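Local coordinates for protein TetR family transcription regulator (Marinobacter aquaeolei, PDB 3PAS) that probably binds regulatory DNA and controls transcription as a two-subunit, all-helical member of the TetR family, at residues Leu14-Thr17 with Val18-Val21; Pro42-Leu45 with Tyr46-Tyr49; Asp80-Glu83 with Gly84-Gln88; Met184-Asp187 with Ala188-Asp191. All coordinates share one frame; numbering follows the deposited sequence. Where two conformers were deposited one is given.

Interaction 1 (Leu14-Thr17 with Val18-Val21)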
ATOM      1  N   LEU B  14      10.201   4.950  24.180  1.00 21.25           N
ATOM      2  CA  LEU B  14       9.853   5.226  22.831  1.00 23.08           C
ATOM      3  C   LEU B  14      10.014   3.957  21.964  1.00 22.83           C
ATOM      4  O   LEU B  14       9.123   3.604  21.227  1.00 21.96           O
ATOM      5  CB  LEU B  14      10.701   6.382  22.281  1.00 22.90           C
ATOM      6  CG  LEU B  14      10.466   7.728  22.959  1.00 27.30           C
ATOM      7  CD1 LEU B  14      11.649   8.665  22.759  1.00 27.06           C
ATOM      8  CD2 LEU B  14       9.121   8.309  22.497  1.00 21.75           C
ATOM      9  N   GLU B  15      11.132   3.257  22.127  1.00 22.49           N
ATOM     10  CA  GLU B  15      11.376   2.000  21.418  1.00 23.78           C
ATOM     11  C   GLU B  15      10.376   0.900  21.820  1.00 22.98           C
ATOM     12  O   GLU B  15       9.881   0.169  20.978  1.00 23.80           O
ATOM     13  CB  GLU B  15      12.827   1.559  21.670  1.00 23.60           C
ATOM     14  CG  GLU B  15      13.856   2.339  20.862  1.00 23.90           C
ATOM     15  CD  GLU B  15      13.798   2.053  19.340  1.00 27.95           C
ATOM     16  OE1 GLU B  15      13.217   1.020  18.900  1.00 34.24           O
ATOM     17  OE2 GLU B  15      14.316   2.871  18.564  1.00 29.48           O
ATOM     18  N   ALA B  16      10.046   0.801  23.097  1.00 21.24           N
ATOM     19  CA  ALA B  16       9.065  -0.192  23.559  1.00 21.54           C
ATOM     20  C   ALA B  16       7.689   0.105  22.947  1.00 18.44           C
ATOM     21  O   ALA B  16       6.935  -0.817  22.612  1.00 24.19           O
ATOM     22  CB  ALA B  16       8.985  -0.187  25.094  1.00 18.16           C
ATOM     23  N   THR B  17       7.369   1.390  22.793  1.00 20.45           N
ATOM     24  CA  THR B  17       6.108   1.820  22.179  1.00 19.27           C
ATOM     25  C   THR B  17       6.117   1.396  20.698  1.00 20.81           C
ATOM     26  O   THR B  17       5.162   0.804  20.231  1.00 22.07           O
ATOM     27  CB  THR B  17       5.892   3.316  22.290  1.00 22.05           C
ATOM     28  OG1 THR B  17       5.837   3.707  23.663  1.00 20.20           O
ATOM     29  CG2 THR B  17       4.564   3.734  21.657  1.00 19.77           C
ATOM     30  N   VAL B  18       7.189   1.744  19.972  1.00 23.60           N
ATOM     31  CA  VAL B  18       7.377   1.255  18.577  1.00 21.04           C
ATOM     32  C   VAL B  18       7.153  -0.269  18.464  1.00 23.88           C
ATOM     33  O   VAL B  18       6.352  -0.688  17.648  1.00 24.62           O
ATOM     34  CB  VAL B  18       8.760   1.571  18.018  1.00 20.68           C
ATOM     35  CG1 VAL B  18       8.958   0.826  16.629  1.00 18.21           C
ATOM     36  CG2 VAL B  18       8.941   3.098  17.874  1.00 17.19           C
ATOM     37  N   ARG B  19       7.810  -1.078  19.306  1.00 24.49           N
ATOM     38  CA  ARG B  19       7.665  -2.523  19.245  1.00 26.57           C
ATOM     39  C   ARG B  19       6.284  -3.057  19.541  1.00 27.94           C
ATOM     40  O   ARG B  19       5.764  -3.900  18.777  1.00 24.26           O
ATOM     41  CB  ARG B  19       8.679  -3.256  20.156  1.00 28.24           C
ATOM     42  CG  ARG B  19      10.112  -3.021  19.781  1.00 36.39           C
ATOM     43  CD  ARG B  19      11.054  -3.979  20.515  1.00 39.82           C
ATOM     44  NE  ARG B  19      10.880  -3.981  21.961  1.00 32.64           N
ATOM     45  CZ  ARG B  19      11.399  -3.085  22.800  1.00 30.55           C
ATOM     46  NH1 ARG B  19      12.127  -2.087  22.346  1.00 30.37           N
ATOM     47  NH2 ARG B  19      11.187  -3.197  24.100  1.00 32.76           N
ATOM     48  N   GLU B  20       5.668  -2.566  20.623  1.00 22.10           N
ATOM     49  CA  GLU B  20       4.385  -3.064  21.047  1.00 25.22           C
ATOM     50  C   GLU B  20       3.282  -2.677  20.070  1.00 24.19           C
ATOM     51  O   GLU B  20       2.421  -3.513  19.726  1.00 27.54           O
ATOM     52  CB  GLU B  20       4.087  -2.608  22.472  1.00 23.95           C
ATOM     53  CG  GLU B  20       4.992  -3.217  23.488  1.00 31.47           C
ATOM     54  CD  GLU B  20       4.801  -4.726  23.618  1.00 37.98           C
ATOM     55  OE1 GLU B  20       3.667  -5.149  23.918  1.00 40.26           O
ATOM     56  OE2 GLU B  20       5.798  -5.464  23.432  1.00 39.12           O
ATOM     57  N   VAL B  21       3.296  -1.436  19.599  1.00 23.76           N
ATOM     58  CA  VAL B  21       2.265  -1.000  18.656  1.00 23.42           C
ATOM     59  C   VAL B  21       2.480  -1.689  17.298  1.00 30.23           C
ATOM     60  O   VAL B  21       1.496  -2.149  16.656  1.00 30.14           O
ATOM     61  CB  VAL B  21       2.201   0.509  18.514  1.00 20.09           C
ATOM     62  CG1 VAL B  21       1.257   0.908  17.349  1.00 20.49           C
ATOM     63  CG2 VAL B  21       1.761   1.156  19.857  1.00 23.83           C
TER
HETATM   64  O   HOH W   1      13.431  -1.604  19.857  1.00 32.93           O
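Arg19 folds back along helix 5-24, the first helix of the TetR-type DNA-binding domain, onto the turn formed by Glu15 and Ala16. The backbone bonds of this turn are regular alpha-helical steps: Val18 N, Arg19 N, Glu20 N and Val21 N donate to the carbonyl oxygens of Leu14, Glu15, Ala16 and Thr17, the straightest being Val18 N to Leu14 O at 3.0 Å. Among the apolar contacts, Thr17 and Val21 bring their CG2 methyls to 4.2 Å of each other. The two residues belong to the buried side of the helix, where Thr17 meets Leu55 of helix 52-76 and Ile34 of helix 31-37, and both touch Tyr105 of helix 100-110. Thr17 OG1 is hydrogen-bonded to Phe13 O, one turn back.

On the polar side, the bend at chi3 (-53°) lays the guanidinium of Arg19 over Ala16, whose CA sits beneath one face, near the rim. Glu15 and Arg19 do not pair directly. The carboxylate of Glu15 is held by a salt bridge from OE1 to Arg99 and a hydrogen bond between OE2 and Tyr62 OH of helix 52-76, and a water bridges the remaining gap: it donates to Glu15 OE1 at 2.8 Å and accepts from Arg19 NH1 at 2.9 Å, in the guanidinium plane.

Interaction 2 (Pro42-Leu45 with Tyr46-Tyr49); sequences PATL and YIYY
Leu45 is the apolar centre of helix 42-48, the second helix of the predicted helix-turn-helix and so probably the one that reads DNA. With CG anti to the backbone N (chi1 -172°), its CD2 methyl reaches along the chain to Tyr46 CD1 and to Tyr49 CB, each 4.1 Å away. This buried side chain also packs against Val31 and Ile34 of helix 31-37, Phe13 of helix 5-24 and Leu55 of helix 52-76, joining the short helix to the body of the domain.

Farther out, the Tyr46 ring leans back over the first turn. Its CE2 lies 4.3 Å from Pro42 CB, and CD2 comes close to the Pro42 carbonyl oxygen. On another side of the helix Thr44 and Tyr48 run side by side, with Thr44 CG2 4.0 Å from Tyr48 CE2, while the CG2 methyl of Ile47 sits over the centre of one face of the Tyr48 ring. Thr44 OG1 is bonded to Ser41 OG.

The backbone shows the helix running out. Tyr46 N makes a straight bond to Pro42 O, but Ile47 N makes a weak bond to Ala43 O and a shorter one to Thr44 O. Leu45 O receives two donors: Tyr49 N in the carbonyl plane at 2.9 Å, and Tyr48 N at 3.0 Å from above that plane.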
ATOM      1  N   PRO B  42       5.525   1.543  35.435  1.00 25.93           N
ATOM      2  CA  PRO B  42       4.665   2.619  34.946  1.00 24.90           C
ATOM      3  C   PRO B  42       4.950   3.949  35.661  1.00 27.30           C
ATOM      4  O   PRO B  42       4.887   5.000  35.030  1.00 21.74           O
ATOM      5  CB  PRO B  42       3.259   2.122  35.261  1.00 27.65           C
ATOM      6  CG  PRO B  42       3.383   0.640  35.312  1.00 31.18           C
ATOM      7  CD  PRO B  42       4.776   0.333  35.783  1.00 28.12           C
ATOM      8  N   ALA B  43       5.279   3.919  36.963  1.00 25.04           N
ATOM      9  CA  ALA B  43       5.623   5.159  37.708  1.00 24.86           C
ATOM     10  C   ALA B  43       6.777   5.860  37.017  1.00 21.29           C
ATOM     11  O   ALA B  43       6.737   7.059  36.818  1.00 22.85           O
ATOM     12  CB  ALA B  43       5.962   4.855  39.268  1.00 24.41           C
ATOM     13  N   THR B  44       7.749   5.096  36.555  1.00 21.31           N
ATOM     14  CA  THR B  44       8.870   5.658  35.802  1.00 19.68           C
ATOM     15  C   THR B  44       8.441   6.242  34.464  1.00 21.11           C
ATOM     16  O   THR B  44       8.870   7.315  34.100  1.00 20.00           O
ATOM     17  CB  THR B  44       9.992   4.619  35.621  1.00 23.39           C
ATOM     18  OG1 THR B  44      10.447   4.215  36.921  1.00 27.26           O
ATOM     19  CG2 THR B  44      11.160   5.203  34.827  1.00 21.07           C
ATOM     20  N   LEU B  45       7.629   5.501  33.714  1.00 18.92           N
ATOM     21  CA  LEU B  45       7.102   5.965  32.479  1.00 19.41           C
ATOM     22  C   LEU B  45       6.453   7.335  32.676  1.00 20.12           C
ATOM     23  O   LEU B  45       6.709   8.275  31.885  1.00 18.21           O
ATOM     24  CB  LEU B  45       6.103   4.940  31.903  1.00 19.82           C
ATOM     25  CG  LEU B  45       5.589   5.216  30.493  1.00 16.28           C
ATOM     26  CD1 LEU B  45       5.172   3.896  29.728  1.00 17.31           C
ATOM     27  CD2 LEU B  45       4.413   6.202  30.537  1.00 17.25           C
ATOM     28  N   TYR B  46       5.609   7.465  33.703  1.00 19.37           N
ATOM     29  CA  TYR B  46       4.954   8.726  33.951  1.00 19.55           C
ATOM     30  C   TYR B  46       5.885   9.901  34.299  1.00 22.00           C
ATOM     31  O   TYR B  46       5.481  11.063  34.231  1.00 20.51           O
ATOM     32  CB  TYR B  46       3.861   8.598  34.998  1.00 20.40           C
ATOM     33  CG  TYR B  46       2.681   7.701  34.591  1.00 22.13           C
ATOM     34  CD1 TYR B  46       2.023   7.865  33.381  1.00 21.75           C
ATOM     35  CD2 TYR B  46       2.230   6.705  35.437  1.00 24.64           C
ATOM     36  CE1 TYR B  46       0.937   7.082  33.043  1.00 18.72           C
ATOM     37  CE2 TYR B  46       1.159   5.900  35.107  1.00 30.83           C
ATOM     38  CZ  TYR B  46       0.516   6.101  33.916  1.00 25.58           C
ATOM     39  OH  TYR B  46      -0.516   5.299  33.597  1.00 23.55           O
ATOM     40  N   ILE B  47       7.116   9.622  34.668  1.00 21.86           N
ATOM     41  CA  ILE B  47       8.089  10.736  34.858  1.00 23.92           C
ATOM     42  C   ILE B  47       8.269  11.489  33.519  1.00 21.84           C
ATOM     43  O   ILE B  47       8.341  12.734  33.446  1.00 20.56           O
ATOM     44  CB  ILE B  47       9.470  10.230  35.352  1.00 22.18           C
ATOM     45  CG1 ILE B  47       9.338   9.542  36.713  1.00 22.14           C
ATOM     46  CG2 ILE B  47      10.436  11.395  35.443  1.00 26.04           C
ATOM     47  CD1 ILE B  47      10.604   8.842  37.239  1.00 25.03           C
ATOM     48  N   TYR B  48       8.299  10.719  32.451  1.00 23.99           N
ATOM     49  CA  TYR B  48       8.610  11.260  31.133  1.00 22.77           C
ATOM     50  C   TYR B  48       7.416  11.567  30.239  1.00 26.01           C
ATOM     51  O   TYR B  48       7.474  12.494  29.424  1.00 22.12           O
ATOM     52  CB  TYR B  48       9.530  10.264  30.429  1.00 23.88           C
ATOM     53  CG  TYR B  48      10.746   9.990  31.245  1.00 26.72           C
ATOM     54  CD1 TYR B  48      11.775  10.919  31.347  1.00 32.79           C
ATOM     55  CD2 TYR B  48      10.841   8.842  31.981  1.00 26.94           C
ATOM     56  CE1 TYR B  48      12.914  10.647  32.148  1.00 26.91           C
ATOM     57  CE2 TYR B  48      11.927   8.577  32.782  1.00 30.06           C
ATOM     58  CZ  TYR B  48      12.963   9.471  32.863  1.00 32.80           C
ATOM     59  OH  TYR B  48      14.015   9.162  33.668  1.00 39.24           O
ATOM     60  N   TYR B  49       6.346  10.779  30.390  1.00 24.60           N
ATOM     61  CA  TYR B  49       5.161  10.881  29.529  1.00 23.52           C
ATOM     62  C   TYR B  49       3.937  10.896  30.412  1.00 24.83           C
ATOM     63  O   TYR B  49       3.802  10.044  31.283  1.00 22.61           O
ATOM     64  CB  TYR B  49       5.128   9.721  28.531  1.00 23.98           C
ATOM     65  CG  TYR B  49       6.394   9.751  27.706  1.00 21.82           C
ATOM     66  CD1 TYR B  49       6.572  10.721  26.708  1.00 21.55           C
ATOM     67  CD2 TYR B  49       7.429   8.882  27.970  1.00 26.58           C
ATOM     68  CE1 TYR B  49       7.735  10.820  26.056  1.00 26.61           C
ATOM     69  CE2 TYR B  49       8.597   8.945  27.282  1.00 26.43           C
ATOM     70  CZ  TYR B  49       8.752   9.912  26.336  1.00 27.66           C
ATOM     71  OH  TYR B  49       9.927  10.006  25.658  1.00 30.85           O
TER

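Interaction 3 (Asp80-Glu83 with Gly84-Gln88); sequences DLRE and GLRRQ
Glu83 and Arg86 form a side-on, two-pronged salt bridge one turn apart near the start of helix 81-98. Arg86 NE donates to Glu83 OE1 at 2.9 Å and Arg86 NH2 to Glu83 OE2 at 2.8 Å, the latter on the syn lone pair. The fit is slightly twisted, with the carboxylate and guanidinium planes 34° apart. The bend of the arginine chain at chi3 (76°) turns its NE edge back toward the acid. Its remaining NH1 pairs with Glu179, so Arg86 links two acids on two helices; an alanine here would probably leave Glu83 and Glu179 without their shared positive partner and weaken the tie to helix 175-189. A water donates to Glu83 OE2 at 3.0 Å and accepts a weak hydrogen bond from Arg87 NE.

The backbone bonds climb regularly from Gly84 N to Asp80 O through Arg87 N to Glu83 O. Arg82 follows the same side of the helix as Arg86, its NH1 4.2 Å from Arg86 CD, and its NH2 is bonded to Asn183. Around toward the interior, Leu81 and Leu85 lie side by side, CG to CD1 at 4.1 Å, against Phe75 of helix 52-76, and Leu85 also meets Phe182.

Asp80, whose OD1 accepts from Glu83 N at 2.9 Å, nearly along the C-O axis, is the classic N-cap that opens helix 81-98 of the TetR-type C-terminal region.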
ATOM      1  N   ASP B  80      23.109  16.665  -7.246  1.00 28.86           N
ATOM      2  CA  ASP B  80      21.982  17.335  -7.889  1.00 25.34           C
ATOM      3  C   ASP B  80      20.698  16.726  -7.328  1.00 25.99           C
ATOM      4  O   ASP B  80      20.801  15.841  -6.458  1.00 21.96           O
ATOM      5  CB  ASP B  80      22.040  17.269  -9.426  1.00 26.04           C
ATOM      6  CG  ASP B  80      22.042  15.834 -10.015  1.00 35.48           C
ATOM      7  OD1 ASP B  80      21.738  14.831  -9.372  1.00 29.16           O
ATOM      8  OD2 ASP B  80      22.363  15.711 -11.213  1.00 39.63           O
ATOM      9  N   LEU B  81      19.518  17.160  -7.816  1.00 24.08           N
ATOM     10  CA  LEU B  81      18.217  16.633  -7.304  1.00 22.67           C
ATOM     11  C   LEU B  81      18.059  15.116  -7.455  1.00 22.43           C
ATOM     12  O   LEU B  81      17.697  14.430  -6.498  1.00 21.57           O
ATOM     13  CB  LEU B  81      17.019  17.342  -7.965  1.00 18.60           C
ATOM     14  CG  LEU B  81      15.619  16.946  -7.464  1.00 20.82           C
ATOM     15  CD1 LEU B  81      15.386  17.260  -5.973  1.00 20.53           C
ATOM     16  CD2 LEU B  81      14.509  17.624  -8.373  1.00 23.00           C
ATOM     17  N   ARG B  82      18.367  14.605  -8.633  1.00 20.02           N
ATOM     18  CA  ARG B  82      18.246  13.173  -8.845  1.00 20.86           C
ATOM     19  C   ARG B  82      19.165  12.386  -7.926  1.00 20.02           C
ATOM     20  O   ARG B  82      18.740  11.383  -7.344  1.00 23.09           O
ATOM     21  CB  ARG B  82      18.562  12.825 -10.271  1.00 18.63           C
ATOM     22  CG  ARG B  82      18.258  11.369 -10.625  1.00 16.90           C
ATOM     23  CD  ARG B  82      18.667  11.019 -12.050  1.00 23.02           C
ATOM     24  NE  ARG B  82      18.096   9.725 -12.441  1.00 24.49           N
ATOM     25  CZ  ARG B  82      18.606   8.542 -12.085  1.00 23.08           C
ATOM     26  NH1 ARG B  82      19.688   8.463 -11.330  1.00 27.86           N
ATOM     27  NH2 ARG B  82      17.997   7.423 -12.458  1.00 24.25           N
ATOM     28  N   GLU B  83      20.427  12.820  -7.813  1.00 20.53           N
ATOM     29  CA  GLU B  83      21.387  12.151  -6.893  1.00 20.96           C
ATOM     30  C   GLU B  83      20.947  12.223  -5.459  1.00 19.11           C
ATOM     31  O   GLU B  83      21.137  11.274  -4.688  1.00 18.15           O
ATOM     32  CB  GLU B  83      22.832  12.718  -7.019  1.00 22.98           C
ATOM     33  CG  GLU B  83      23.574  12.121  -8.172  1.00 30.14           C
ATOM     34  CD  GLU B  83      23.729  10.593  -7.968  1.00 34.05           C
ATOM     35  OE1 GLU B  83      23.129   9.864  -8.781  1.00 36.61           O
ATOM     36  OE2 GLU B  83      24.388  10.157  -6.985  1.00 39.06           O
ATOM     37  N   GLY B  84      20.361  13.354  -5.071  1.00 20.08           N
ATOM     38  CA  GLY B  84      19.873  13.515  -3.729  1.00 18.28           C
ATOM     39  C   GLY B  84      18.740  12.521  -3.443  1.00 19.75           C
ATOM     40  O   GLY B  84      18.684  11.901  -2.389  1.00 17.47           O
ATOM     41  N   LEU B  85      17.831  12.369  -4.384  1.00 18.12           N
ATOM     42  CA  LEU B  85      16.710  11.469  -4.200  1.00 18.20           C
ATOM     43  C   LEU B  85      17.193  10.018  -4.234  1.00 17.67           C
ATOM     44  O   LEU B  85      16.682   9.166  -3.495  1.00 16.30           O
ATOM     45  CB  LEU B  85      15.636  11.715  -5.267  1.00 20.22           C
ATOM     46  CG  LEU B  85      14.873  13.048  -5.151  1.00 20.17           C
ATOM     47  CD1 LEU B  85      14.031  13.257  -6.422  1.00 20.00           C
ATOM     48  CD2 LEU B  85      14.022  13.065  -3.882  1.00 19.05           C
ATOM     49  N   ARG B  86      18.197   9.722  -5.071  1.00 16.89           N
ATOM     50  CA  ARG B  86      18.741   8.389  -5.155  1.00 17.56           C
ATOM     51  C   ARG B  86      19.436   8.013  -3.827  1.00 18.50           C
ATOM     52  O   ARG B  86      19.260   6.885  -3.294  1.00 19.84           O
ATOM     53  CB  ARG B  86      19.730   8.273  -6.320  1.00 17.12           C
ATOM     54  CG  ARG B  86      20.266   6.882  -6.539  1.00 20.43           C
ATOM     55  CD  ARG B  86      21.210   6.842  -7.742  1.00 26.57           C
ATOM     56  NE  ARG B  86      22.471   7.418  -7.357  1.00 30.68           N
ATOM     57  CZ  ARG B  86      23.404   6.777  -6.663  1.00 38.68           C
ATOM     58  NH1 ARG B  86      23.213   5.522  -6.282  1.00 37.55           N
ATOM     59  NH2 ARG B  86      24.544   7.402  -6.341  1.00 33.20           N
ATOM     60  N   ARG B  87      20.199   8.950  -3.243  1.00 18.47           N
ATOM     61  CA  ARG B  87      20.865   8.621  -1.979  1.00 19.46           C
ATOM     62  C   ARG B  87      19.852   8.405  -0.888  1.00 18.11           C
ATOM     63  O   ARG B  87      19.967   7.496  -0.110  1.00 19.26           O
ATOM     64  CB  ARG B  87      21.810   9.710  -1.538  1.00 20.84           C
ATOM     65  CG  ARG B  87      22.978   9.837  -2.422  1.00 24.96           C
ATOM     66  CD  ARG B  87      23.767  11.092  -2.084  1.00 33.68           C
ATOM     67  NE  ARG B  87      25.148  10.988  -2.569  1.00 39.47           N
ATOM     68  CZ  ARG B  87      26.171  10.489  -1.865  1.00 46.18           C
ATOM     69  NH1 ARG B  87      26.025  10.036  -0.612  1.00 41.62           N
ATOM     70  NH2 ARG B  87      27.361  10.438  -2.436  1.00 49.52           N
ATOM     71  N   GLN B  88      18.869   9.284  -0.802  1.00 20.70           N
ATOM     72  CA  GLN B  88      17.785   9.228   0.200  0.50 17.85           C
ATOM     73  C   GLN B  88      17.040   7.904   0.088  1.00 18.19           C
ATOM     74  O   GLN B  88      16.657   7.310   1.061  1.00 18.40           O
ATOM     75  CB  GLN B  88      16.801  10.369  -0.058  0.50 19.07           C
ATOM     76  CG  GLN B  88      15.329  10.095   0.345  0.50 17.18           C
ATOM     77  CD  GLN B  88      14.427  10.446  -0.813  0.50 22.01           C
ATOM     78  OE1 GLN B  88      14.335   9.698  -1.823  0.50 20.95           O
ATOM     79  NE2 GLN B  88      13.808  11.639  -0.725  0.50 27.88           N
TER
HETATM   80  O   HOH W   2      25.690  12.509  -5.649  1.00 40.34           O

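Interaction 4 (Met184-Asp187 with Ala188-Asp191). With PGO (S-1,2-propanediol), chain N.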
HETATM    1  N   MSE B 184      13.288   3.119 -11.619  1.00 19.08           N
HETATM    2  CA  MSE B 184      11.884   3.046 -12.003  1.00 18.74           C
HETATM    3  C   MSE B 184      11.085   4.184 -11.374  1.00 17.42           C
HETATM    4  O   MSE B 184      10.238   4.810 -12.066  1.00 18.48           O
HETATM    5  CB  MSE B 184      11.301   1.670 -11.688  1.00 18.54           C
HETATM    6  CG  MSE B 184      11.950   0.595 -12.546  1.00 21.59           C
HETATM    7 SE   MSE B 184      11.411  -1.153 -12.089  0.75 21.84          SE
HETATM    8  CE  MSE B 184       9.574  -1.128 -12.973  1.00 18.50           C
ATOM      9  N   ALA B 185      11.336   4.452 -10.087  1.00 16.06           N
ATOM     10  CA  ALA B 185      10.650   5.538  -9.367  1.00 16.22           C
ATOM     11  C   ALA B 185      10.984   6.875  -9.986  1.00 17.71           C
ATOM     12  O   ALA B 185      10.088   7.703 -10.215  1.00 17.96           O
ATOM     13  CB  ALA B 185      10.986   5.551  -7.865  1.00 14.81           C
ATOM     14  N   TRP B 186      12.251   7.079 -10.349  1.00 15.11           N
ATOM     15  CA  TRP B 186      12.666   8.296 -11.011  1.00 17.38           C
ATOM     16  C   TRP B 186      11.989   8.447 -12.358  1.00 16.05           C
ATOM     17  O   TRP B 186      11.397   9.456 -12.644  1.00 15.43           O
ATOM     18  CB  TRP B 186      14.193   8.348 -11.187  1.00 16.76           C
ATOM     19  CG  TRP B 186      14.607   9.567 -11.993  1.00 23.74           C
ATOM     20  CD1 TRP B 186      14.964   9.598 -13.302  1.00 26.24           C
ATOM     21  CD2 TRP B 186      14.696  10.920 -11.523  1.00 17.15           C
ATOM     22  NE1 TRP B 186      15.255  10.874 -13.675  1.00 25.62           N
ATOM     23  CE2 TRP B 186      15.075  11.710 -12.618  1.00 17.93           C
ATOM     24  CE3 TRP B 186      14.405  11.543 -10.300  1.00 22.28           C
ATOM     25  CZ2 TRP B 186      15.204  13.100 -12.530  1.00 23.75           C
ATOM     26  CZ3 TRP B 186      14.519  12.913 -10.211  1.00 25.30           C
ATOM     27  CH2 TRP B 186      14.934  13.677 -11.319  1.00 23.54           C
ATOM     28  N   ASP B 187      12.029   7.402 -13.173  1.00 18.75           N
ATOM     29  CA  ASP B 187      11.332   7.430 -14.455  1.00 20.30           C
ATOM     30  C   ASP B 187       9.842   7.779 -14.280  1.00 21.32           C
ATOM     31  O   ASP B 187       9.272   8.549 -15.076  1.00 16.93           O
ATOM     32  CB  ASP B 187      11.502   6.118 -15.165  1.00 21.28           C
ATOM     33  CG  ASP B 187      12.875   5.973 -15.866  1.00 26.55           C
ATOM     34  OD1 ASP B 187      13.699   6.887 -15.894  1.00 22.50           O
ATOM     35  OD2 ASP B 187      13.123   4.900 -16.401  1.00 24.69           O
ATOM     36  N   ALA B 188       9.209   7.231 -13.245  1.00 18.07           N
ATOM     37  CA  ALA B 188       7.806   7.552 -12.960  1.00 18.05           C
ATOM     38  C   ALA B 188       7.561   9.078 -12.757  1.00 18.06           C
ATOM     39  O   ALA B 188       6.611   9.635 -13.316  1.00 18.52           O
ATOM     40  CB  ALA B 188       7.329   6.800 -11.697  1.00 16.87           C
ATOM     41  N   VAL B 189       8.420   9.722 -11.961  1.00 16.06           N
ATOM     42  CA  VAL B 189       8.247  11.129 -11.584  1.00 17.12           C
ATOM     43  C   VAL B 189       8.909  12.168 -12.500  1.00 18.31           C
ATOM     44  O   VAL B 189       8.575  13.362 -12.421  1.00 18.25           O
ATOM     45  CB  VAL B 189       8.669  11.400 -10.111  1.00 19.24           C
ATOM     46  CG1 VAL B 189       7.905  10.432  -9.156  1.00 17.76           C
ATOM     47  CG2 VAL B 189      10.194  11.334  -9.925  1.00 19.52           C
ATOM     48  N   ALA B 190       9.873  11.714 -13.283  1.00 17.99           N
ATOM     49  CA  ALA B 190      10.750  12.628 -14.040  1.00 20.11           C
ATOM     50  C   ALA B 190      10.025  13.204 -15.264  1.00 20.63           C
ATOM     51  O   ALA B 190       9.312  12.493 -15.983  1.00 19.60           O
ATOM     52  CB  ALA B 190      12.038  11.888 -14.476  1.00 22.22           C
ATOM     53  N   ASP B 191      10.214  14.491 -15.500  1.00 22.46           N
ATOM     54  CA  ASP B 191       9.621  15.180 -16.618  1.00 21.04           C
ATOM     55  C   ASP B 191      10.455  14.767 -17.821  1.00 22.29           C
ATOM     56  O   ASP B 191      11.652  14.949 -17.793  1.00 23.40           O
ATOM     57  CB  ASP B 191       9.757  16.668 -16.328  1.00 24.81           C
ATOM     58  CG  ASP B 191       9.084  17.561 -17.352  1.00 28.03           C
ATOM     59  OD1 ASP B 191       8.953  17.212 -18.541  1.00 23.32           O
ATOM     60  OD2 ASP B 191       8.747  18.686 -16.950  1.00 27.10           O
TER
HETATM   61  C1  PGO N 213      15.943  12.891 -17.143  1.00 59.63           C
HETATM   62  C2  PGO N 213      15.376  11.624 -17.773  1.00 62.78           C
HETATM   63  C3  PGO N 213      13.937  11.836 -18.225  1.00 54.08           C
HETATM   64  O1  PGO N 213      15.434  13.051 -15.804  1.00 44.49           O
HETATM   65  O2  PGO N 213      15.432  10.535 -16.832  1.00 57.87           O
HETATM   66  O   HOH W   3      10.389   9.693 -16.962  1.00 23.56           O
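Ala190 sets its methyl over one face of the Trp186 indole in a CH-pi contact, CB lying 3.7 Å from the centroid of the five-membered ring and 22° off the normal. At the ring's edge, Trp186 NE1 donates to both hydroxyls of a propanediol molecule, probably from the crystallisation liquor, at 3.1 Å to O1 and 3.2 Å to O2. Val189 CG2 approaches the six-membered ring more distantly, 4.2 Å from CE3. The indole also takes a cation-pi contact from Arg82 of helix 81-98.

Two features hold the indole and methyl together. Trp186 CG stands anti to the backbone N (chi1 175°), which carries the ring toward the C-terminal end of the helix, and Ala190 N bonds to Trp186 O at 2.8 Å just where the chain leaves helical geometry. The weaker bond from Val189 N shares that oxygen. Replacing Trp186 by an alanine would probably leave the Ala190 methyl without its aromatic floor and deprive Arg82 of its cation-pi partner.

Helix 175-189 ends between two sets of neighbours. Trp186 and Ala185 face helix 81-98 through Leu85 and Trp89, while Val189 packs on Leu151 and Met155 of helix 148-167. The other side meets the second subunit, where Asp187 forms a salt bridge with Lys144 of that subunit and Ala188 packs on its own counterpart there.

How the interactions relate
All four contacts are local helical turns that follow one another along the chain; none nests within or crosses another, and none closes a long loop. Interactions 1 and 2 belong to the N-terminal DNA-binding region and touch where Leu14 CG lies 3.6 Å from Tyr49 OH, joining helix 5-24 to the end of helix 42-48. Interactions 3 and 4 lie on the opposite side of the chain's centre, their centres about 12 Å apart, and meet through Arg82 and Leu85 against Trp186, which ties the start of helix 81-98 to the end of helix 175-189. The centres of interactions 2 and 4 are about 47 Å apart, spanning from the probable DNA-reading helix to the subunit interface.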